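Local atomic coordinates of vanadium-dependent bromoperoxidase (Corallina officinalis, PDB entry 1QHB), a protein that catalyses the vanadate-dependent halogenation of organic substrates, using hydrogen peroxide to oxidise bromide. Residues 39-44 against 49-54; 59-62 against 68-71; 75-80 against 91-96; 128-133 against 398-403; 290-295 against 300-305. One frame throughout, in Å; residues are numbered along the deposited sequence.

Contact 1 (39-44 against 49-54); sequences EELLYR and GDPSFI
Arg44 grips the carbonyl oxygen of Gly49 side-on with two nitrogens, NE at 3.0 Å and NH2 at 3.1 Å from Gly49 O, and that oxygen lies in the guanidinium plane. On another part of the same edge, NH1 donates to Leu41 O at 2.9 Å, so the planar group spans both sides of an irregular hairpin-like loop between helix 11-28 and helix 72-84. The loop closes through a single beta bridge, Arg44 with Pro51, and through the backbone bond from Ser52 N to Tyr43 O, 2.9 Å long with an N-H...O angle of 164°. A side chain bent at chi2 and chi3 (-61° and -71°) folds the guanidinium back over Pro51, whose ring nitrogen and CD lie over one face. NH2 also forms a salt bridge with Asp501 of the second subunit, which carries the loop into the dodecamer interface.

A water extends the polar seam, donating to Glu40 O and Tyr43 O and accepting from Phe53 N. Apolar groups flank it. Leu41 CD2 rests 3.7 Å from Phe53 CE1, the two side chains lying alongside and pointing the same way, while Tyr43 crosses Ile54 at about a right angle. The phenol's own hydroxyl is held within its segment, Tyr43 OH donating to Glu39 OE2.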
# COMPACT_ATOMS: atom_id res chain seq x y z
N GLU A 39 23.78 -10.73 38.98
CA GLU A 39 24.15 -10.33 40.32
C GLU A 39 23.16 -9.42 41.00
O GLU A 39 23.01 -9.39 42.22
CB GLU A 39 25.47 -9.53 40.31
CG GLU A 39 26.62 -10.47 40.61
CD GLU A 39 27.95 -9.74 40.58
OE1 GLU A 39 28.10 -8.78 39.82
OE2 GLU A 39 28.79 -10.22 41.34
N GLU A 40 22.50 -8.63 40.15
CA GLU A 40 21.65 -7.59 40.66
C GLU A 40 20.78 -7.99 41.84
O GLU A 40 20.66 -7.22 42.82
CB GLU A 40 20.85 -7.00 39.51
CG GLU A 40 20.11 -5.74 39.94
CD GLU A 40 19.80 -4.78 38.84
OE1 GLU A 40 20.74 -4.18 38.25
OE2 GLU A 40 18.59 -4.56 38.58
N LEU A 41 20.02 -9.05 41.71
CA LEU A 41 19.11 -9.48 42.75
C LEU A 41 19.62 -10.70 43.48
O LEU A 41 18.84 -11.16 44.33
CB LEU A 41 17.73 -9.89 42.16
CG LEU A 41 16.98 -8.75 41.47
CD1 LEU A 41 15.76 -9.29 40.74
CD2 LEU A 41 16.61 -7.69 42.49
N LEU A 42 20.81 -11.16 43.11
CA LEU A 42 21.37 -12.34 43.77
C LEU A 42 21.67 -12.09 45.24
O LEU A 42 21.26 -12.89 46.09
CB LEU A 42 22.64 -12.81 43.01
CG LEU A 42 23.39 -14.04 43.54
CD1 LEU A 42 22.54 -15.29 43.55
CD2 LEU A 42 24.67 -14.32 42.76
N TYR A 43 22.43 -11.06 45.60
CA TYR A 43 22.92 -10.87 46.96
C TYR A 43 21.80 -10.39 47.87
O TYR A 43 20.98 -9.50 47.55
CB TYR A 43 24.15 -9.92 47.04
CG TYR A 43 25.21 -10.39 46.05
CD1 TYR A 43 25.76 -11.67 46.13
CD2 TYR A 43 25.58 -9.58 45.00
CE1 TYR A 43 26.70 -12.10 45.19
CE2 TYR A 43 26.55 -10.01 44.08
CZ TYR A 43 27.10 -11.25 44.19
OH TYR A 43 28.04 -11.67 43.26
N ARG A 44 21.63 -11.15 48.98
CA ARG A 44 20.53 -10.79 49.87
C ARG A 44 21.01 -10.30 51.23
O ARG A 44 22.09 -10.63 51.69
CB ARG A 44 19.64 -11.99 50.15
CG ARG A 44 19.35 -12.87 48.92
CD ARG A 44 18.63 -12.07 47.84
NE ARG A 44 17.24 -11.77 48.23
CZ ARG A 44 16.28 -11.49 47.34
NH1 ARG A 44 16.53 -11.44 46.02
NH2 ARG A 44 15.03 -11.27 47.72
N GLY A 49 15.93 -10.59 54.24
CA GLY A 49 15.69 -11.46 53.11
C GLY A 49 15.69 -10.69 51.77
O GLY A 49 15.66 -11.34 50.71
N ASP A 50 15.67 -9.37 51.79
CA ASP A 50 15.62 -8.57 50.59
C ASP A 50 16.97 -8.52 49.89
O ASP A 50 18.00 -8.79 50.49
CB ASP A 50 15.28 -7.11 50.89
CG ASP A 50 13.97 -6.91 51.62
OD1 ASP A 50 12.95 -7.46 51.15
OD2 ASP A 50 13.94 -6.21 52.66
N PRO A 51 16.93 -8.06 48.66
CA PRO A 51 18.13 -7.89 47.85
C PRO A 51 18.91 -6.75 48.49
O PRO A 51 18.32 -5.73 48.89
CB PRO A 51 17.62 -7.63 46.45
CG PRO A 51 16.21 -7.18 46.58
CD PRO A 51 15.67 -7.74 47.87
N SER A 52 20.23 -6.93 48.59
CA SER A 52 21.04 -5.87 49.21
C SER A 52 21.67 -4.94 48.18
O SER A 52 22.14 -3.84 48.54
CB SER A 52 22.16 -6.55 50.01
OG SER A 52 22.94 -7.34 49.07
N PHE A 53 21.77 -5.38 46.93
CA PHE A 53 22.31 -4.60 45.83
C PHE A 53 23.77 -4.25 46.00
O PHE A 53 24.19 -3.29 45.36
CB PHE A 53 21.48 -3.32 45.65
CG PHE A 53 20.09 -3.65 45.18
CD1 PHE A 53 19.87 -4.33 43.98
CD2 PHE A 53 19.01 -3.31 45.97
CE1 PHE A 53 18.58 -4.70 43.57
CE2 PHE A 53 17.71 -3.65 45.57
CZ PHE A 53 17.52 -4.35 44.37
N ILE A 54 24.61 -5.06 46.68
CA ILE A 54 26.01 -4.74 46.88
C ILE A 54 26.86 -4.85 45.63
O ILE A 54 28.02 -4.39 45.63
CB ILE A 54 26.67 -5.64 47.98
CG1 ILE A 54 26.65 -7.11 47.64
CG2 ILE A 54 26.02 -5.41 49.37
CD1 ILE A 54 27.37 -8.04 48.59
O HOH W 1 21.22 -7.67 45.59

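Contact 2 (59-62 against 68-71); sequences KGLP and AIID
The flat carbonyl group of Pro62 is the polar centre of its contact with Ile70. Its oxygen accepts from Ile70 N at 3.2 Å, with an N-H...O angle of 160° and the donor tilted 20° from the carbonyl plane. Ile69 CA adds a CA-H...O contact to Pro62 O at 3.5 Å. A water 2.9 Å from Asp71 N accepts from it and lies 3.0 Å from Pro62 O, to which it can donate. The puckered pyrrolidine ring meets Ile70 through one rim atom, Pro62 CB, which lies 4.0 Å from Ile70 CD1; outside the two segments the ring also touches Asp74 and Thr94.

This is a loop closure at the surface, immediately before helix 72-84: Asp71 is the N-cap, and its OD1 accepts from Asp73 N in the first turn. The apolar touches are made by Leu61 with Ile69 and Pro62 with Ile70. In Ile69 a chi1 of 53° puts CG2 anti to the carbonyl carbon, beside the backbone N, where Ile69 CG2 meets Leu61 CB at 4.0 Å. Ile69 touches Phe53 as well, and both Leu61 and Ile69 pack further against Phe75 of that helix.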
# COMPACT_ATOMS: atom_id res chain seq x y z
N LYS A 59 25.68 4.57 43.63
CA LYS A 59 26.23 5.87 44.06
C LYS A 59 25.14 6.92 44.03
O LYS A 59 24.51 7.08 43.00
CB LYS A 59 27.39 6.21 43.11
CG LYS A 59 28.28 7.33 43.67
CD LYS A 59 29.51 7.46 42.82
CE LYS A 59 30.34 8.69 43.25
NZ LYS A 59 31.75 8.53 42.81
N GLY A 60 24.96 7.66 45.16
CA GLY A 60 23.93 8.72 45.17
C GLY A 60 22.78 8.35 46.09
O GLY A 60 22.17 9.22 46.70
N LEU A 61 22.43 7.08 46.17
CA LEU A 61 21.42 6.57 47.07
C LEU A 61 22.04 6.52 48.47
O LEU A 61 23.21 6.19 48.59
CB LEU A 61 20.96 5.19 46.64
CG LEU A 61 20.42 5.06 45.21
CD1 LEU A 61 20.06 3.61 44.94
CD2 LEU A 61 19.21 5.95 45.02
N PRO A 62 21.26 6.77 49.52
CA PRO A 62 21.73 6.78 50.89
C PRO A 62 22.30 5.44 51.29
O PRO A 62 21.59 4.42 51.18
CB PRO A 62 20.48 7.09 51.72
CG PRO A 62 19.35 7.39 50.80
CD PRO A 62 19.81 7.10 49.39
N ALA A 68 26.28 -0.32 52.28
CA ALA A 68 25.17 -0.94 51.58
C ALA A 68 24.01 0.05 51.57
O ALA A 68 23.89 0.81 52.55
CB ALA A 68 24.69 -2.21 52.28
N ILE A 69 23.15 -0.00 50.55
CA ILE A 69 22.07 1.01 50.62
C ILE A 69 21.17 0.67 51.80
O ILE A 69 21.00 -0.49 52.17
CB ILE A 69 21.24 1.08 49.33
CG1 ILE A 69 20.73 -0.31 48.94
CG2 ILE A 69 22.06 1.75 48.24
CD1 ILE A 69 19.84 -0.17 47.69
N ILE A 70 20.52 1.68 52.32
CA ILE A 70 19.65 1.54 53.48
C ILE A 70 18.29 1.00 53.05
O ILE A 70 17.68 0.26 53.84
CB ILE A 70 19.43 2.90 54.15
CG1 ILE A 70 20.68 3.35 54.94
CG2 ILE A 70 18.23 2.90 55.09
CD1 ILE A 70 20.66 4.88 55.05
N ASP A 71 17.80 1.48 51.89
CA ASP A 71 16.46 1.03 51.49
C ASP A 71 16.46 0.51 50.06
O ASP A 71 16.55 1.30 49.12
CB ASP A 71 15.52 2.20 51.67
CG ASP A 71 14.07 1.88 51.45
OD1 ASP A 71 13.77 0.75 51.01
OD2 ASP A 71 13.23 2.76 51.68
O HOH W 2 18.80 3.65 50.26

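Contact 3 (75-80 against 91-96); sequences FLAFVR and AALTLG
Leu93 inserts its two methyl groups against Ala77 and Phe78. CD2 lies on Ala77 and the backbone beyond it: Leu93 CD2 is 3.9 Å from Ala77 CB and comes closer still to the main chain, 3.6 Å from Ala77 C and 3.7 Å from Phe78 N. The other branch meets the Phe78 ring, Leu93 CD1 approaching Phe78 CD1 at 4.1 Å, near the plane of the ring, so the aromatic presents its edge and not its face. Helix 72-84 is followed by short helix 87-91, and the loop after it folds back to lay one leucine on the first helix. Only Leu93 on the returning side touches residues 75-80, and the pair of segments buries just 117 Å² in all.

The ring of Phe78 stands with CG anti to the backbone N (chi1 172°), crossing the leucine obliquely. Phe78 lies within regular helix, where Val79 N bonds Phe75 O and Arg80 N bonds Leu76 O. Further out, Trp123 meets the Phe78 ring with planes about 40° apart and also touches Leu93, so the tryptophan touches both partners. Phe399 packs on Phe78 too, placing this contact beside the vanadate-site helix 376-402. The leucine's backbone reaches another subunit: Leu93 O accepts a weak hydrogen bond from ND2 of Asn367 of the third subunit.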
# COMPACT_ATOMS: atom_id res chain seq x y z
N PHE A 75 16.72 1.82 45.29
CA PHE A 75 17.33 1.33 44.05
C PHE A 75 16.27 0.93 43.02
O PHE A 75 16.37 1.27 41.86
CB PHE A 75 18.25 0.15 44.35
CG PHE A 75 18.94 -0.37 43.12
CD1 PHE A 75 20.07 0.22 42.67
CD2 PHE A 75 18.44 -1.48 42.43
CE1 PHE A 75 20.75 -0.22 41.54
CE2 PHE A 75 19.09 -1.93 41.30
CZ PHE A 75 20.26 -1.33 40.87
N LEU A 76 15.22 0.26 43.45
CA LEU A 76 14.13 -0.18 42.58
C LEU A 76 13.39 0.99 41.96
O LEU A 76 13.03 0.92 40.80
CB LEU A 76 13.17 -1.11 43.32
CG LEU A 76 13.80 -2.41 43.80
CD1 LEU A 76 12.94 -3.14 44.82
CD2 LEU A 76 14.16 -3.29 42.60
N ALA A 77 13.27 2.12 42.66
CA ALA A 77 12.62 3.32 42.09
C ALA A 77 13.55 3.94 41.06
O ALA A 77 13.13 4.41 40.00
CB ALA A 77 12.30 4.34 43.18
N PHE A 78 14.86 3.91 41.36
CA PHE A 78 15.90 4.41 40.46
C PHE A 78 15.89 3.64 39.13
O PHE A 78 15.98 4.24 38.04
CB PHE A 78 17.24 4.22 41.14
CG PHE A 78 18.51 4.49 40.38
CD1 PHE A 78 18.77 5.73 39.83
CD2 PHE A 78 19.47 3.50 40.25
CE1 PHE A 78 19.96 5.97 39.15
CE2 PHE A 78 20.65 3.72 39.57
CZ PHE A 78 20.89 4.98 39.02
N VAL A 79 15.75 2.33 39.18
CA VAL A 79 15.66 1.52 37.95
C VAL A 79 14.44 1.91 37.14
O VAL A 79 14.48 2.09 35.92
CB VAL A 79 15.67 0.02 38.28
CG1 VAL A 79 15.38 -0.83 37.05
CG2 VAL A 79 17.10 -0.25 38.76
N ARG A 80 13.28 2.09 37.78
CA ARG A 80 12.07 2.46 37.06
C ARG A 80 12.29 3.80 36.39
O ARG A 80 11.91 4.00 35.24
CB ARG A 80 10.84 2.55 37.97
CG ARG A 80 10.33 1.19 38.43
CD ARG A 80 8.94 1.29 39.04
NE ARG A 80 8.94 2.03 40.28
CZ ARG A 80 9.22 1.65 41.52
NH1 ARG A 80 9.57 0.42 41.85
NH2 ARG A 80 9.10 2.54 42.51
N ALA A 91 13.14 13.35 39.29
CA ALA A 91 13.24 14.38 40.32
C ALA A 91 12.69 13.91 41.67
O ALA A 91 13.05 14.44 42.73
CB ALA A 91 12.51 15.61 39.82
N ALA A 92 11.83 12.90 41.68
CA ALA A 92 11.27 12.41 42.94
C ALA A 92 12.15 11.34 43.58
O ALA A 92 11.72 10.72 44.57
CB ALA A 92 9.84 11.94 42.69
N LEU A 93 13.33 11.05 43.04
CA LEU A 93 14.15 9.99 43.61
C LEU A 93 14.84 10.48 44.87
O LEU A 93 15.01 11.67 45.06
CB LEU A 93 15.25 9.53 42.66
CG LEU A 93 14.78 8.81 41.38
CD1 LEU A 93 15.96 8.63 40.45
CD2 LEU A 93 14.09 7.49 41.71
N THR A 94 15.32 9.53 45.67
CA THR A 94 16.04 9.88 46.87
C THR A 94 17.53 9.99 46.54
O THR A 94 18.15 8.99 46.24
CB THR A 94 15.87 8.81 47.95
OG1 THR A 94 14.46 8.68 48.20
CG2 THR A 94 16.59 9.25 49.21
N LEU A 95 18.04 11.21 46.70
CA LEU A 95 19.46 11.43 46.45
C LEU A 95 20.19 11.96 47.68
O LEU A 95 19.72 12.98 48.19
CB LEU A 95 19.55 12.53 45.38
CG LEU A 95 20.91 12.91 44.83
CD1 LEU A 95 21.53 11.71 44.11
CD2 LEU A 95 20.78 14.10 43.86
N GLY A 96 21.30 11.39 48.10
CA GLY A 96 22.02 12.02 49.22
C GLY A 96 21.48 11.63 50.58
O GLY A 96 20.49 10.93 50.72

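Contact 4 (128-133 against 398-403); sequences AGLTFD and KFNIHR. With PO4 (phosphate ion), chain G.
Gly129 and Asn400 are joined by one water, which accepts from Gly129 N at 2.9 Å and donates to Asn400 OD1 at 2.8 Å. The direct approaches are van der Waals in kind: Gly129 CA is 4.2 Å from Asn400 OD1, and Leu130 CD2 is 4.1 Å from Asn400 ND2, the leucine crossing the amide obliquely. The CB of Asn400 points toward the 3-10 turn 128-130, and its ND2 donates to Asn83 OD1, so both ends of the amide have partners and its rotation is fixed.

Hydrogen bonds inside the second segment shape the end of helix 376-402. A wider pi-type turn is closed by Arg403 N to Lys398 O at 3.0 Å, and Arg403 NH1 returns to Phe399 O at 2.8 Å and makes a weak bond to Asn400 O. The guanidinium continues outward to a salt bridge with Glu40.

Charge interactions gather at Lys398. Its NZ donates to phosphate O4 at 3.0 Å, the chain turning at chi4 (-71°). Arg406, Ser483, Gly484, His485, Arg545 and His551 also bind this phosphate, which probably came from the crystallisation liquor and occupies the vanadate site. His478 ND1, Pro479 O and Gly482 O also lie within hydrogen-bonding reach of NZ; these acceptors outnumber its protons and must share them. The chemistry implies a tetrahedral-oxyanion pocket; the water-bridged Asn400 lies two residues after Lys398 on the same helix.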
# COMPACT_ATOMS: atom_id res chain seq x y z
N ALA A 128 19.73 8.51 28.69
CA ALA A 128 20.25 8.73 27.35
C ALA A 128 20.15 7.49 26.46
O ALA A 128 20.17 7.66 25.26
CB ALA A 128 21.73 9.13 27.44
N GLY A 129 20.01 6.27 26.96
CA GLY A 129 19.89 5.06 26.18
C GLY A 129 18.52 4.88 25.59
O GLY A 129 18.32 3.94 24.80
N LEU A 130 17.57 5.78 25.85
CA LEU A 130 16.24 5.72 25.30
C LEU A 130 16.21 6.60 24.07
O LEU A 130 15.24 6.56 23.34
CB LEU A 130 15.19 6.25 26.26
CG LEU A 130 15.07 5.47 27.59
CD1 LEU A 130 13.93 6.06 28.42
CD2 LEU A 130 14.75 3.99 27.41
N THR A 131 17.20 7.42 23.83
CA THR A 131 17.18 8.37 22.74
C THR A 131 17.48 7.72 21.39
O THR A 131 18.38 6.91 21.32
CB THR A 131 18.32 9.40 23.01
OG1 THR A 131 18.08 9.97 24.31
CG2 THR A 131 18.26 10.50 21.98
N PHE A 132 16.75 8.03 20.35
CA PHE A 132 16.99 7.52 19.02
C PHE A 132 18.05 8.37 18.34
O PHE A 132 18.56 9.35 18.89
CB PHE A 132 15.69 7.66 18.19
CG PHE A 132 14.57 6.80 18.73
CD1 PHE A 132 14.57 5.43 18.52
CD2 PHE A 132 13.52 7.37 19.43
CE1 PHE A 132 13.55 4.61 19.01
CE2 PHE A 132 12.48 6.57 19.89
CZ PHE A 132 12.48 5.22 19.69
N ASP A 133 18.37 8.06 17.10
CA ASP A 133 19.39 8.81 16.40
C ASP A 133 19.04 8.67 14.91
O ASP A 133 18.55 7.61 14.54
CB ASP A 133 20.83 8.29 16.57
CG ASP A 133 21.83 9.42 16.37
OD1 ASP A 133 22.19 9.68 15.23
OD2 ASP A 133 22.23 10.09 17.37
N LYS A 398 25.14 0.80 30.37
CA LYS A 398 25.45 1.21 31.72
C LYS A 398 24.23 1.16 32.64
O LYS A 398 24.28 0.57 33.69
CB LYS A 398 25.97 2.66 31.78
CG LYS A 398 27.40 2.90 31.42
CD LYS A 398 27.58 4.39 31.11
CE LYS A 398 29.06 4.70 30.78
NZ LYS A 398 29.87 4.60 32.02
N PHE A 399 23.19 1.89 32.27
CA PHE A 399 22.04 2.06 33.15
C PHE A 399 20.86 1.11 32.96
O PHE A 399 20.22 0.76 33.96
CB PHE A 399 21.52 3.47 32.87
CG PHE A 399 22.21 4.60 33.53
CD1 PHE A 399 22.00 4.88 34.88
CD2 PHE A 399 23.04 5.45 32.78
CE1 PHE A 399 22.67 5.97 35.45
CE2 PHE A 399 23.66 6.55 33.33
CZ PHE A 399 23.48 6.78 34.69
N ASN A 400 20.52 0.80 31.69
CA ASN A 400 19.32 0.02 31.48
C ASN A 400 19.60 -1.46 31.62
O ASN A 400 18.64 -2.13 32.00
CB ASN A 400 18.73 0.31 30.09
CG ASN A 400 18.34 1.77 29.96
OD1 ASN A 400 19.16 2.63 29.56
ND2 ASN A 400 17.07 2.09 30.25
N ILE A 401 20.82 -1.92 31.32
CA ILE A 401 21.08 -3.32 31.43
C ILE A 401 21.94 -3.75 32.62
O ILE A 401 21.42 -4.44 33.49
CB ILE A 401 21.79 -3.83 30.15
CG1 ILE A 401 21.00 -3.48 28.89
CG2 ILE A 401 22.09 -5.33 30.20
CD1 ILE A 401 19.61 -4.11 28.82
N HIS A 402 23.25 -3.49 32.67
CA HIS A 402 24.09 -4.07 33.69
C HIS A 402 24.23 -3.35 35.01
O HIS A 402 24.44 -4.06 35.97
CB HIS A 402 25.53 -4.24 33.15
CG HIS A 402 25.55 -4.86 31.78
ND1 HIS A 402 25.55 -6.23 31.67
CD2 HIS A 402 25.54 -4.35 30.52
CE1 HIS A 402 25.54 -6.56 30.37
NE2 HIS A 402 25.55 -5.44 29.67
N ARG A 403 24.20 -2.03 35.09
CA ARG A 403 24.36 -1.31 36.33
C ARG A 403 25.50 -1.90 37.19
O ARG A 403 25.28 -2.11 38.37
CB ARG A 403 23.02 -1.31 37.10
CG ARG A 403 22.00 -0.35 36.42
CD ARG A 403 20.63 -0.47 37.02
NE ARG A 403 19.95 -1.79 36.96
CZ ARG A 403 19.09 -2.16 36.03
NH1 ARG A 403 18.77 -1.37 35.00
NH2 ARG A 403 18.43 -3.31 36.04
P PO4 G . 33.57 6.93 31.93
O1 PO4 G . 33.88 6.76 33.38
O2 PO4 G . 34.76 6.69 31.08
O3 PO4 G . 33.04 8.28 31.70
O4 PO4 G . 32.52 5.88 31.61
O HOH W 3 20.00 5.27 29.63

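Contact 5 (290-295 against 300-305); sequences DFMTDL and DVQDAA
Met292 makes the whole contact from its side, and it does so from a backbone with positive phi (60°), uncommon for a residue other than glycine. Its terminal methyl CE lies equally near two partners, 3.6 Å from Val301 CG1 and 3.6 Å from Gln302 NE2. The sulfur follows on the valine: Met292 SD is 3.9 Å from Val301 CG1, and Met292 CG is 4.1 Å from Val301 CG2. Thus the thioether lies across both valine methyls, the two side chains crossing at about a right angle. A turn at chi3 (68°) brings CE round onto CG1.

The frame is a short helix, 295-302, folded against the loop that leads into it. Asp294 is its N-cap, and a Schellman motif ends it: Ala305 N bonds Asp300 O at 2.8 Å, Ala304 N bonds Val301 O at 2.9 Å, and Ala304 takes the positive-phi C-prime place. In Val301 a chi1 of 173° puts CG1, the branch that meets CE, anti to the backbone N.

Gln302 crosses Met292 at about a right angle as well, but its amide is committed to polar bonding, NE2 donating to Glu408 OE2. Its side chain lies about 7 Å from that of Arg406 of the vanadate-binding site. On the backbone, Gln302 also hydrogen-bonds Gly60, joining the helix end to the 59-62 loop.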
# COMPACT_ATOMS: atom_id res chain seq x y z
N ASP A 290 46.49 10.99 46.86
CA ASP A 290 45.36 10.18 46.40
C ASP A 290 44.17 10.51 47.29
O ASP A 290 44.35 11.18 48.31
CB ASP A 290 45.64 8.70 46.38
CG ASP A 290 46.79 8.33 45.47
OD1 ASP A 290 46.64 8.51 44.23
OD2 ASP A 290 47.84 7.84 45.97
N PHE A 291 42.99 10.06 46.95
CA PHE A 291 41.75 10.49 47.57
C PHE A 291 40.85 9.33 47.91
O PHE A 291 41.06 8.23 47.38
CB PHE A 291 40.94 11.42 46.63
CG PHE A 291 41.71 12.65 46.20
CD1 PHE A 291 41.66 13.79 46.97
CD2 PHE A 291 42.48 12.67 45.04
CE1 PHE A 291 42.34 14.94 46.62
CE2 PHE A 291 43.18 13.80 44.70
CZ PHE A 291 43.13 14.93 45.49
N MET A 292 39.90 9.63 48.79
CA MET A 292 38.94 8.63 49.21
C MET A 292 39.60 7.43 49.85
O MET A 292 39.17 6.30 49.67
CB MET A 292 38.08 8.23 47.98
CG MET A 292 37.12 9.27 47.56
SD MET A 292 36.35 9.06 45.95
CE MET A 292 35.35 7.60 46.29
N THR A 293 40.61 7.66 50.68
CA THR A 293 41.32 6.60 51.37
C THR A 293 40.81 6.51 52.80
O THR A 293 41.23 5.61 53.54
CB THR A 293 42.83 6.89 51.42
OG1 THR A 293 43.07 8.18 52.01
CG2 THR A 293 43.38 6.92 50.00
N ASP A 294 39.89 7.36 53.19
CA ASP A 294 39.28 7.32 54.49
C ASP A 294 37.82 6.86 54.32
O ASP A 294 37.07 7.41 53.50
CB ASP A 294 39.34 8.72 55.10
CG ASP A 294 38.48 8.77 56.33
OD1 ASP A 294 38.88 8.23 57.38
OD2 ASP A 294 37.37 9.31 56.27
N LEU A 295 37.40 5.91 55.18
CA LEU A 295 36.06 5.38 55.15
C LEU A 295 34.95 6.40 55.21
O LEU A 295 34.01 6.31 54.36
CB LEU A 295 35.85 4.39 56.31
CG LEU A 295 34.50 3.64 56.20
CD1 LEU A 295 34.51 2.84 54.90
CD2 LEU A 295 34.27 2.77 57.43
N ASP A 300 30.72 9.38 52.24
CA ASP A 300 30.09 10.63 51.82
C ASP A 300 30.04 10.73 50.31
O ASP A 300 29.10 11.25 49.71
CB ASP A 300 30.88 11.85 52.38
CG ASP A 300 30.61 11.98 53.88
OD1 ASP A 300 29.56 11.50 54.37
OD2 ASP A 300 31.49 12.53 54.60
N VAL A 301 31.13 10.36 49.65
CA VAL A 301 31.18 10.39 48.18
C VAL A 301 30.17 9.37 47.65
O VAL A 301 29.41 9.72 46.78
CB VAL A 301 32.58 10.10 47.64
CG1 VAL A 301 32.59 9.97 46.11
CG2 VAL A 301 33.58 11.18 48.06
N GLN A 302 30.03 8.19 48.23
CA GLN A 302 29.00 7.23 47.81
C GLN A 302 27.61 7.79 48.01
O GLN A 302 26.70 7.47 47.24
CB GLN A 302 29.14 5.87 48.53
CG GLN A 302 30.51 5.28 48.25
CD GLN A 302 30.97 5.33 46.80
OE1 GLN A 302 30.34 4.73 45.94
NE2 GLN A 302 32.08 6.00 46.52
N ASP A 303 27.44 8.67 49.01
CA ASP A 303 26.18 9.34 49.26
C ASP A 303 26.07 10.67 48.51
O ASP A 303 25.27 11.55 48.87
CB ASP A 303 26.06 9.61 50.77
CG ASP A 303 25.72 8.41 51.60
OD1 ASP A 303 25.38 7.30 51.11
OD2 ASP A 303 25.80 8.56 52.85
N ALA A 304 26.85 10.88 47.44
CA ALA A 304 26.76 12.04 46.59
C ALA A 304 27.45 13.36 46.96
O ALA A 304 27.27 14.39 46.25
CB ALA A 304 25.27 12.29 46.24
N ALA A 305 28.33 13.34 47.96
CA ALA A 305 29.01 14.61 48.29
C ALA A 305 29.77 15.12 47.07
O ALA A 305 30.56 14.41 46.45
CB ALA A 305 29.87 14.41 49.53

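Contacts 4 and 5 are buried, contacts 1 and 3 partly so, and contact 2 lies at the surface. Helix 72-84 is common ground: contact 3 uses it directly, and Phe75 on it touches Phe53 of contact 1 and Ile69 of contact 2. Polar bonds cross directly in contacts 1 and 2, both loop closures; contact 4 is bridged by water, contact 3 is apolar, and contact 5 is so except that a methyl also meets the Gln302 amide. Glu40 and Arg403 link contacts 1 and 4 by a salt bridge, whereas Gly60 of contact 2 reaches Gly96 of contact 3 and Gln302 of contact 5 through probable backbone bonds. Neighbouring subunits touch contacts 1, 3 and 4, but not contacts 2 and 5.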